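Local coordinates for conserved hypothetical secreted protein (Helicobacter pylori, PDB 4RNZ) that probably acts as a zinc-dependent M23B-family metalloendopeptidase on peptidoglycan and helps determine the shape of the bacterial cell, at residues 27-30 with 31-34; 47-50 with 51-55; 130-133 with 134-137; 173-176 with 177-181. All coordinates share one frame; numbering follows the deposited sequence.

Contact 1: 27-30 with 31-34; sequences NLSS and QDKE. With ZN (zinc ion), chain B.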
loop_
_atom_site.group_PDB
_atom_site.type_symbol
_atom_site.label_atom_id
_atom_site.label_comp_id
_atom_site.label_asym_id
_atom_site.label_seq_id
_atom_site.Cartn_x
_atom_site.Cartn_y
_atom_site.Cartn_z
ATOM N N ASN A 27 -17.268 -13.581 -17.885
ATOM C CA ASN A 27 -17.288 -12.633 -19.000
ATOM C C ASN A 27 -16.331 -11.469 -18.897
ATOM O O ASN A 27 -16.159 -10.753 -19.866
ATOM C CB ASN A 27 -18.695 -12.051 -19.217
ATOM C CG ASN A 27 -19.622 -13.015 -19.916
ATOM O OD1 ASN A 27 -20.835 -13.009 -19.684
ATOM N ND2 ASN A 27 -19.063 -13.845 -20.791
ATOM N N LEU A 28 -15.725 -11.241 -17.740
ATOM C CA LEU A 28 -14.794 -10.121 -17.623
ATOM C C LEU A 28 -13.603 -10.329 -18.523
ATOM O O LEU A 28 -13.160 -11.464 -18.719
ATOM C CB LEU A 28 -14.306 -9.981 -16.180
ATOM C CG LEU A 28 -15.381 -9.589 -15.170
ATOM C CD1 LEU A 28 -14.876 -9.639 -13.725
ATOM C CD2 LEU A 28 -15.947 -8.214 -15.495
ATOM N N SER A 29 -13.059 -9.222 -19.028
ATOM C CA SER A 29 -11.810 -9.237 -19.760
ATOM C C SER A 29 -10.734 -9.761 -18.827
ATOM O O SER A 29 -10.928 -9.790 -17.614
ATOM C CB SER A 29 -11.453 -7.829 -20.206
ATOM O OG SER A 29 -11.208 -6.999 -19.088
ATOM N N SER A 30 -9.605 -10.190 -19.373
ATOM C CA SER A 30 -8.557 -10.720 -18.514
ATOM C C SER A 30 -7.942 -9.610 -17.655
ATOM O O SER A 30 -7.487 -9.876 -16.540
ATOM C CB SER A 30 -7.480 -11.446 -19.319
ATOM O OG SER A 30 -6.949 -10.575 -20.272
ATOM N N GLN A 31 -7.941 -8.387 -18.163
ATOM C CA GLN A 31 -7.494 -7.222 -17.398
ATOM C C GLN A 31 -8.431 -6.986 -16.205
ATOM O O GLN A 31 -7.968 -6.796 -15.092
ATOM C CB GLN A 31 -7.439 -5.966 -18.274
ATOM C CG GLN A 31 -6.430 -6.036 -19.422
ATOM C CD GLN A 31 -6.997 -6.642 -20.708
ATOM O OE1 GLN A 31 -8.096 -7.216 -20.727
ATOM N NE2 GLN A 31 -6.233 -6.527 -21.797
ATOM N N ASP A 32 -9.742 -7.021 -16.435
ATOM C CA ASP A 32 -10.698 -6.899 -15.326
ATOM C C ASP A 32 -10.635 -8.088 -14.341
ATOM O O ASP A 32 -10.793 -7.907 -13.135
ATOM C CB ASP A 32 -12.107 -6.687 -15.859
ATOM C CG ASP A 32 -12.350 -5.258 -16.327
ATOM O OD1 ASP A 32 -11.526 -4.368 -16.032
ATOM O OD2 ASP A 32 -13.380 -5.027 -16.996
ATOM N N LYS A 33 -10.388 -9.300 -14.834
ATOM C CA LYS A 33 -10.158 -10.425 -13.932
ATOM C C LYS A 33 -8.949 -10.203 -13.022
ATOM O O LYS A 33 -9.028 -10.464 -11.830
ATOM C CB LYS A 33 -9.980 -11.718 -14.717
ATOM C CG LYS A 33 -11.288 -12.201 -15.305
ATOM C CD LYS A 33 -11.111 -13.508 -16.060
ATOM C CE LYS A 33 -12.423 -14.254 -16.201
ATOM N NZ LYS A 33 -12.647 -14.626 -17.617
ATOM N N GLU A 34 -7.839 -9.721 -13.578
ATOM C CA GLU A 34 -6.661 -9.422 -12.757
ATOM C C GLU A 34 -7.038 -8.411 -11.656
ATOM O O GLU A 34 -6.686 -8.561 -10.491
ATOM C CB GLU A 34 -5.520 -8.845 -13.599
ATOM C CG GLU A 34 -4.727 -9.863 -14.406
ATOM C CD GLU A 34 -3.351 -9.335 -14.852
ATOM O OE1 GLU A 34 -2.471 -10.164 -15.140
ATOM O OE2 GLU A 34 -3.140 -8.101 -14.914
HETATM ZN ZN ZN B . -1.270 -7.427 -15.085
HETATM O O HOH W 1 -14.418 -6.853 -18.668
#
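S29 OG meets D32 N at 3.0 Å, with an N-H...O angle of 163°, and this bond closes the tight side of the contact. The hydroxyl lies between its own backbone N and carbonyl carbon (chi1 65°), which turns it to the first turn of the helix. Beside it, K33 N donates to S29 O at 2.9 Å and E34 N to S30 O at 3.0 Å. The K33 chain runs back along the preceding loop, its CG 3.8 Å from L28 CB, while L28 and D32 pack at about a right angle. S29 is thus the N-cap of helix 30-36. The looser side is wet: a water takes the S29 N-H and donates to D32 OD2 at 2.7 Å, and the exposed Q31 bends at chi2 (88°) to lay its OE1 near S29 CB. K33 NZ makes just a weak bond to L28 O; its stronger partner is Y26 O, and Y25 adds a cation-pi contact. Farther along, the buried E34 extends beyond CG and binds zinc through OE2 at 2.0 Å, in a site completed by H219, D223 and H301, while its OE1 is hydrogen-bonded to H266 NE2.

Contact 2: 47-50 with 51-55; sequences TLRD and ANNTL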
loop_
_atom_site.group_PDB
_atom_site.type_symbol
_atom_site.label_atom_id
_atom_site.label_comp_id
_atom_site.label_asym_id
_atom_site.label_seq_id
_atom_site.Cartn_x
_atom_site.Cartn_y
_atom_site.Cartn_z
ATOM N N THR A 47 -22.809 -3.979 1.555
ATOM C CA THR A 47 -23.865 -4.675 0.843
ATOM C C THR A 47 -25.253 -4.092 1.152
ATOM O O THR A 47 -25.496 -3.479 2.211
ATOM C CB THR A 47 -23.888 -6.182 1.166
ATOM O OG1 THR A 47 -24.215 -6.392 2.546
ATOM C CG2 THR A 47 -22.567 -6.844 0.834
ATOM N N LEU A 48 -26.153 -4.287 0.194
ATOM C CA LEU A 48 -27.552 -3.907 0.340
ATOM C C LEU A 48 -28.377 -5.067 -0.166
ATOM O O LEU A 48 -28.140 -5.562 -1.293
ATOM C CB LEU A 48 -27.888 -2.669 -0.483
ATOM C CG LEU A 48 -29.341 -2.172 -0.344
ATOM C CD1 LEU A 48 -29.629 -1.622 1.044
ATOM C CD2 LEU A 48 -29.646 -1.128 -1.401
ATOM N N ARG A 49 -29.349 -5.479 0.645
ATOM C CA ARG A 49 -30.206 -6.611 0.314
ATOM C C ARG A 49 -31.672 -6.152 0.298
ATOM O O ARG A 49 -32.007 -5.184 0.971
ATOM C CB ARG A 49 -29.973 -7.720 1.341
ATOM C CG ARG A 49 -28.612 -8.395 1.191
ATOM C CD ARG A 49 -28.308 -9.412 2.260
ATOM N NE ARG A 49 -26.924 -9.861 2.134
ATOM C CZ ARG A 49 -26.486 -10.772 1.262
ATOM N NH1 ARG A 49 -27.322 -11.375 0.421
ATOM N NH2 ARG A 49 -25.197 -11.087 1.218
ATOM N N ASP A 50 -32.532 -6.815 -0.483
ATOM C CA ASP A 50 -33.992 -6.498 -0.475
ATOM C C ASP A 50 -34.691 -7.243 0.662
ATOM O O ASP A 50 -34.029 -7.864 1.496
ATOM C CB ASP A 50 -34.660 -6.826 -1.819
ATOM C CG ASP A 50 -34.652 -8.305 -2.128
ATOM O OD1 ASP A 50 -34.399 -9.134 -1.219
ATOM O OD2 ASP A 50 -34.878 -8.643 -3.302
ATOM N N ALA A 51 -36.023 -7.172 0.692
ATOM C CA ALA A 51 -36.827 -7.848 1.714
ATOM C C ALA A 51 -36.558 -9.345 1.763
ATOM O O ALA A 51 -36.445 -9.925 2.834
ATOM C CB ALA A 51 -38.297 -7.605 1.451
ATOM N N ASN A 52 -36.443 -9.958 0.595
ATOM C CA ASN A 52 -36.068 -11.369 0.486
ATOM C C ASN A 52 -34.630 -11.722 0.861
ATOM O O ASN A 52 -34.223 -12.872 0.692
ATOM C CB ASN A 52 -36.319 -11.849 -0.943
ATOM C CG ASN A 52 -37.784 -12.074 -1.222
ATOM O OD1 ASN A 52 -38.657 -11.488 -0.573
ATOM N ND2 ASN A 52 -38.065 -12.940 -2.188
ATOM N N ASN A 53 -33.858 -10.750 1.351
ATOM C CA ASN A 53 -32.441 -10.953 1.634
ATOM C C ASN A 53 -31.619 -11.243 0.360
ATOM O O ASN A 53 -30.554 -11.842 0.409
ATOM C CB ASN A 53 -32.258 -12.051 2.674
ATOM C CG ASN A 53 -30.906 -11.989 3.348
ATOM O OD1 ASN A 53 -30.110 -12.920 3.247
ATOM N ND2 ASN A 53 -30.628 -10.883 4.027
ATOM N N THR A 54 -32.113 -10.794 -0.785
ATOM C CA THR A 54 -31.382 -10.960 -2.012
ATOM C C THR A 54 -30.384 -9.823 -2.116
ATOM O O THR A 54 -30.717 -8.674 -1.876
ATOM C CB THR A 54 -32.330 -10.967 -3.214
ATOM O OG1 THR A 54 -33.225 -12.079 -3.080
ATOM C CG2 THR A 54 -31.571 -11.091 -4.519
ATOM N N LEU A 55 -29.153 -10.161 -2.469
ATOM C CA LEU A 55 -28.131 -9.158 -2.688
ATOM C C LEU A 55 -28.515 -8.330 -3.901
ATOM O O LEU A 55 -28.624 -8.862 -5.008
ATOM C CB LEU A 55 -26.771 -9.828 -2.896
ATOM C CG LEU A 55 -25.521 -8.945 -2.862
ATOM C CD1 LEU A 55 -25.355 -8.142 -4.145
ATOM C CD2 LEU A 55 -25.533 -8.031 -1.647
#
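R49 and L55 face each other as the antiparallel, non-hydrogen-bonded pair next to the loop of a beta hairpin, whose type I turn runs from D50 to N53. Their side chains share one face of the sheet and meet at a slant: the guanidinium of R49 lies with one face over L55 CD2, which sits 4.1 Å from the plane above its centre. The same methyl reaches T47 CB at 3.7 Å, where the T47 and L55 side chains cross at about a right angle. Against N53 the guanidinium is turned by 24° from the amide plane, and N53 ND2 touches R49 CD rather than the charged end. R49 NH1 instead donates to N53 O at 3.3 Å, with the oxygen near the guanidinium plane but the donor above the carbonyl plane; R49 NH2 is held by N18 OD1, so the group is gripped from two places. D50 folds inward over the turn, its CG between backbone N and carbonyl carbon (chi1 65°), and the carboxylate thereby comes over the backbone of the turn. The main chain is closed by N53 N to D50 O and, one step nearer the strands, by D50 N to T54 O. T54 N donates to D50 OD1 at 2.9 Å, meeting that oxygen from above the carboxylate plane.

Contact 3: 130-133 with 134-137; sequences RLVK and NDKI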
loop_
_atom_site.group_PDB
_atom_site.type_symbol
_atom_site.label_atom_id
_atom_site.label_comp_id
_atom_site.label_asym_id
_atom_site.label_seq_id
_atom_site.Cartn_x
_atom_site.Cartn_y
_atom_site.Cartn_z
ATOM N N ARG A 130 19.075 4.185 18.065
ATOM C CA ARG A 130 19.676 4.773 19.269
ATOM C C ARG A 130 18.804 5.797 19.994
ATOM O O ARG A 130 19.304 6.607 20.790
ATOM C CB ARG A 130 20.994 5.427 18.886
ATOM C CG ARG A 130 21.994 4.428 18.335
ATOM C CD ARG A 130 23.322 5.092 18.041
ATOM N NE ARG A 130 24.227 4.157 17.374
ATOM C CZ ARG A 130 25.317 4.509 16.695
ATOM N NH1 ARG A 130 25.667 5.790 16.586
ATOM N NH2 ARG A 130 26.063 3.575 16.118
ATOM N N LEU A 131 17.504 5.787 19.729
ATOM C CA LEU A 131 16.624 6.719 20.428
ATOM C C LEU A 131 16.512 6.303 21.899
ATOM O O LEU A 131 16.378 5.113 22.213
ATOM C CB LEU A 131 15.227 6.758 19.811
ATOM C CG LEU A 131 15.036 7.439 18.453
ATOM C CD1 LEU A 131 13.594 7.215 18.018
ATOM C CD2 LEU A 131 15.356 8.918 18.513
ATOM N N VAL A 132 16.543 7.297 22.777
ATOM C CA VAL A 132 16.425 7.074 24.214
ATOM C C VAL A 132 15.397 8.020 24.818
ATOM O O VAL A 132 14.955 8.986 24.174
ATOM C CB VAL A 132 17.786 7.277 24.924
ATOM C CG1 VAL A 132 18.832 6.367 24.309
ATOM C CG2 VAL A 132 18.231 8.737 24.856
ATOM N N LYS A 133 15.054 7.753 26.074
ATOM C CA LYS A 133 14.035 8.517 26.781
ATOM C C LYS A 133 14.173 10.007 26.551
ATOM O O LYS A 133 15.279 10.550 26.492
ATOM C CB LYS A 133 14.046 8.199 28.284
ATOM C CG LYS A 133 12.682 8.355 28.928
ATOM C CD LYS A 133 12.656 7.832 30.350
ATOM C CE LYS A 133 11.462 8.397 31.112
ATOM N NZ LYS A 133 11.123 7.629 32.352
ATOM N N ASN A 134 13.026 10.651 26.369
ATOM C CA ASN A 134 12.946 12.084 26.070
ATOM C C ASN A 134 13.425 12.520 24.669
ATOM O O ASN A 134 13.369 13.696 24.353
ATOM C CB ASN A 134 13.615 12.929 27.179
ATOM C CG ASN A 134 13.060 12.621 28.579
ATOM O OD1 ASN A 134 13.805 12.577 29.550
ATOM N ND2 ASN A 134 11.760 12.396 28.680
ATOM N N ASP A 135 13.867 11.593 23.822
ATOM C CA ASP A 135 14.055 11.932 22.413
ATOM C C ASP A 135 12.678 12.172 21.768
ATOM O O ASP A 135 11.666 11.655 22.234
ATOM C CB ASP A 135 14.812 10.838 21.680
ATOM C CG ASP A 135 16.291 10.844 22.003
ATOM O OD1 ASP A 135 16.782 11.885 22.439
ATOM O OD2 ASP A 135 16.956 9.818 21.800
ATOM N N LYS A 136 12.647 12.983 20.726
ATOM C CA LYS A 136 11.382 13.359 20.100
ATOM C C LYS A 136 11.073 12.545 18.832
ATOM O O LYS A 136 11.979 12.131 18.089
ATOM C CB LYS A 136 11.363 14.832 19.786
ATOM C CG LYS A 136 11.688 15.712 20.979
ATOM C CD LYS A 136 11.699 17.174 20.569
ATOM C CE LYS A 136 12.923 17.561 19.732
ATOM N NZ LYS A 136 14.173 17.763 20.533
ATOM N N ILE A 137 9.781 12.277 18.642
ATOM C CA ILE A 137 9.248 11.704 17.398
ATOM C C ILE A 137 8.019 12.547 17.001
ATOM O O ILE A 137 7.121 12.746 17.826
ATOM C CB ILE A 137 8.824 10.231 17.567
ATOM C CG1 ILE A 137 10.001 9.381 18.016
ATOM C CG2 ILE A 137 8.238 9.668 16.253
ATOM C CD1 ILE A 137 9.654 7.947 18.324
HETATM O O HOH W 2 19.416 9.074 21.154
#
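D135 reaches back to V132 and L131 across the bend that leads into strand 136-146, and each of its side-chain atoms has a neighbour there. CB lies 3.1 Å from V132 O and 3.7 Å from L131 CD2, so the root of the side chain is wedged between a carbonyl oxygen and a leucine methyl. CG, anti to the carbonyl carbon of D135 (chi1 -75°), is carried back under the turn and stays close to V132 O. The two oxygens then part company. OD1 comes no nearer to the preceding segment than V132 O at 3.8 Å, whereas OD2 takes the V132 N-H at 2.7 Å in an almost straight bond, 175° at the hydrogen, approached from above the carboxylate plane. OD2 also accepts from a water that donates to R130 O as well, so this one oxygen is gripped by two donors and links the end of helix 126-129 to the turn. V132 CG2 lies 3.5 Å from the same D135 OD2. Deeper in, L131 passes the aspartate and sets its CD1 4.0 Å from I137 CD1; both residues also touch P101 at the start of helix 101-109. The backbone closes in the reverse sense, D135 N donating to V132 O at 2.8 Å in the carbonyl plane, while N134 takes positive phi (70°). These features belong to a type II beta turn from V132 to D135, pinned by the aspartate at its fourth position.

Contact 4: 173-176 with 177-181; sequences HSNG and HYYDS
N175 joins H177 and Y179 through both ends of its amide, and hydrogen bonds dominate the contact. N175 OD1 accepts from H177 N at 2.8 Å, with the donor tilted 20° from the carbonyl plane, while N175 ND2 donates to Y179 OH at 3.1 Å. The side chain can serve both because its CG stands between backbone N and carbonyl carbon (chi1 72°), which folds the amide back over the turn. At the other end of the turn, N175 N donates to H173 ND1 at 3.3 Å, so that the imidazole nitrogen acts as an acceptor. Backbone bonds complete the frame: G176 N to H173 O closes a type I turn from H173 to G176, and H173 N makes a weak bond to H177 O. G176 adopts positive phi (93°), where a CB would press against the carbonyl oxygen of N175. Among the van der Waals contacts, Y179 CE1 rests 3.7 Å from H173 CB, and the two rings meet obliquely. H177 CD2 lies 3.3 Å from N175 O, which sits at the ring edge, and the amide of N175 stands nearly upright to that ring. Outside the turn, H177 ND1 bonds to E185, and K306 bonds to G176 O as well as meeting the Y178 ring. With H173 ND1 accepting from N175 N, a proton on that nitrogen is unlikely in this conformation. The H177 N-H, which can only donate, fixes which end of the N175 amide is the oxygen, and ND2 is thereby left to donate to Y179 OH.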
loop_
_atom_site.group_PDB
_atom_site.type_symbol
_atom_site.label_atom_id
_atom_site.label_comp_id
_atom_site.label_asym_id
_atom_site.label_seq_id
_atom_site.Cartn_x
_atom_site.Cartn_y
_atom_site.Cartn_z
ATOM N N HIS A 173 6.292 11.849 -1.026
ATOM C CA HIS A 173 6.071 12.544 -2.274
ATOM C C HIS A 173 4.864 11.877 -2.929
ATOM O O HIS A 173 4.510 10.732 -2.598
ATOM C CB HIS A 173 7.307 12.420 -3.158
ATOM C CG HIS A 173 7.286 13.323 -4.350
ATOM N ND1 HIS A 173 7.016 12.870 -5.623
ATOM C CD2 HIS A 173 7.501 14.655 -4.467
ATOM C CE1 HIS A 173 7.066 13.881 -6.471
ATOM N NE2 HIS A 173 7.368 14.973 -5.795
ATOM N N SER A 174 4.231 12.582 -3.852
ATOM C CA SER A 174 3.078 12.032 -4.580
ATOM C C SER A 174 3.410 10.733 -5.351
ATOM O O SER A 174 2.529 9.893 -5.555
ATOM C CB SER A 174 2.538 13.082 -5.545
ATOM O OG SER A 174 3.594 13.560 -6.339
ATOM N N ASN A 175 4.671 10.565 -5.756
ATOM C CA ASN A 175 5.136 9.307 -6.379
ATOM C C ASN A 175 5.180 8.070 -5.461
ATOM O O ASN A 175 5.486 6.981 -5.934
ATOM C CB ASN A 175 6.505 9.499 -7.076
ATOM C CG ASN A 175 7.663 9.648 -6.092
ATOM O OD1 ASN A 175 7.579 9.238 -4.919
ATOM N ND2 ASN A 175 8.759 10.221 -6.567
ATOM N N GLY A 176 4.912 8.236 -4.164
ATOM C CA GLY A 176 4.838 7.103 -3.224
ATOM C C GLY A 176 6.123 6.747 -2.479
ATOM O O GLY A 176 6.097 5.943 -1.546
ATOM N N HIS A 177 7.240 7.345 -2.880
ATOM C CA HIS A 177 8.534 7.139 -2.225
ATOM C C HIS A 177 8.801 8.205 -1.147
ATOM O O HIS A 177 8.159 9.247 -1.150
ATOM C CB HIS A 177 9.635 7.170 -3.273
ATOM C CG HIS A 177 9.496 6.089 -4.308
ATOM N ND1 HIS A 177 10.457 5.124 -4.510
ATOM C CD2 HIS A 177 8.495 5.805 -5.179
ATOM C CE1 HIS A 177 10.066 4.302 -5.469
ATOM N NE2 HIS A 177 8.877 4.688 -5.889
ATOM N N TYR A 178 9.733 7.910 -0.234
ATOM C CA TYR A 178 10.133 8.811 0.860
ATOM C C TYR A 178 11.442 9.502 0.508
ATOM O O TYR A 178 12.324 8.883 -0.097
ATOM C CB TYR A 178 10.380 8.037 2.143
ATOM C CG TYR A 178 9.186 7.365 2.818
ATOM C CD1 TYR A 178 7.991 8.067 3.092
ATOM C CD2 TYR A 178 9.287 6.030 3.250
ATOM C CE1 TYR A 178 6.931 7.436 3.743
ATOM C CE2 TYR A 178 8.252 5.392 3.903
ATOM C CZ TYR A 178 7.064 6.085 4.149
ATOM O OH TYR A 178 6.054 5.408 4.821
ATOM N N TYR A 179 11.560 10.736 0.924
ATOM C CA TYR A 179 12.700 11.539 0.636
ATOM C C TYR A 179 13.201 12.228 1.862
ATOM O O TYR A 179 12.436 12.608 2.719
ATOM C CB TYR A 179 12.379 12.557 -0.451
ATOM C CG TYR A 179 12.164 11.906 -1.773
ATOM C CD1 TYR A 179 10.919 11.493 -2.148
ATOM C CD2 TYR A 179 13.213 11.620 -2.598
ATOM C CE1 TYR A 179 10.712 10.861 -3.333
ATOM C CE2 TYR A 179 13.015 10.985 -3.787
ATOM C CZ TYR A 179 11.759 10.600 -4.143
ATOM O OH TYR A 179 11.524 9.959 -5.302
ATOM N N ASP A 180 14.502 12.375 1.923
ATOM C CA ASP A 180 15.061 13.168 2.946
ATOM C C ASP A 180 14.901 14.581 2.584
ATOM O O ASP A 180 14.337 14.982 1.616
ATOM C CB ASP A 180 16.515 12.858 3.299
ATOM C CG ASP A 180 17.495 13.215 2.215
ATOM O OD1 ASP A 180 17.236 14.036 1.346
ATOM O OD2 ASP A 180 18.556 12.623 2.266
ATOM N N SER A 181 15.452 15.430 3.456
ATOM C CA SER A 181 15.366 16.885 3.279
ATOM C C SER A 181 16.260 17.490 2.204
ATOM O O SER A 181 16.151 18.647 1.883
ATOM C CB SER A 181 15.425 17.691 4.593
ATOM O OG SER A 181 16.518 17.429 5.405
#

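In the fold
Along the chain the four contacts come in series, none nested in or crossing another. Contact 1 closes the step from helix 23-26 into helix 30-36 and carries the glutamate that this N-terminal part lends to the zinc site. Contact 2 follows about 26 Å away between centres, joining strands 44-49 and 55-61 of the five-stranded antiparallel sheet. Farther along the chain, contact 3 leads from helix 126-129 into strand 136-146, and contact 4 turns it from strand 166-172 into strand 178-179. Both reach the same sheet, with centres about 24 Å apart, and lie across the chain's centre from contacts 1 and 2.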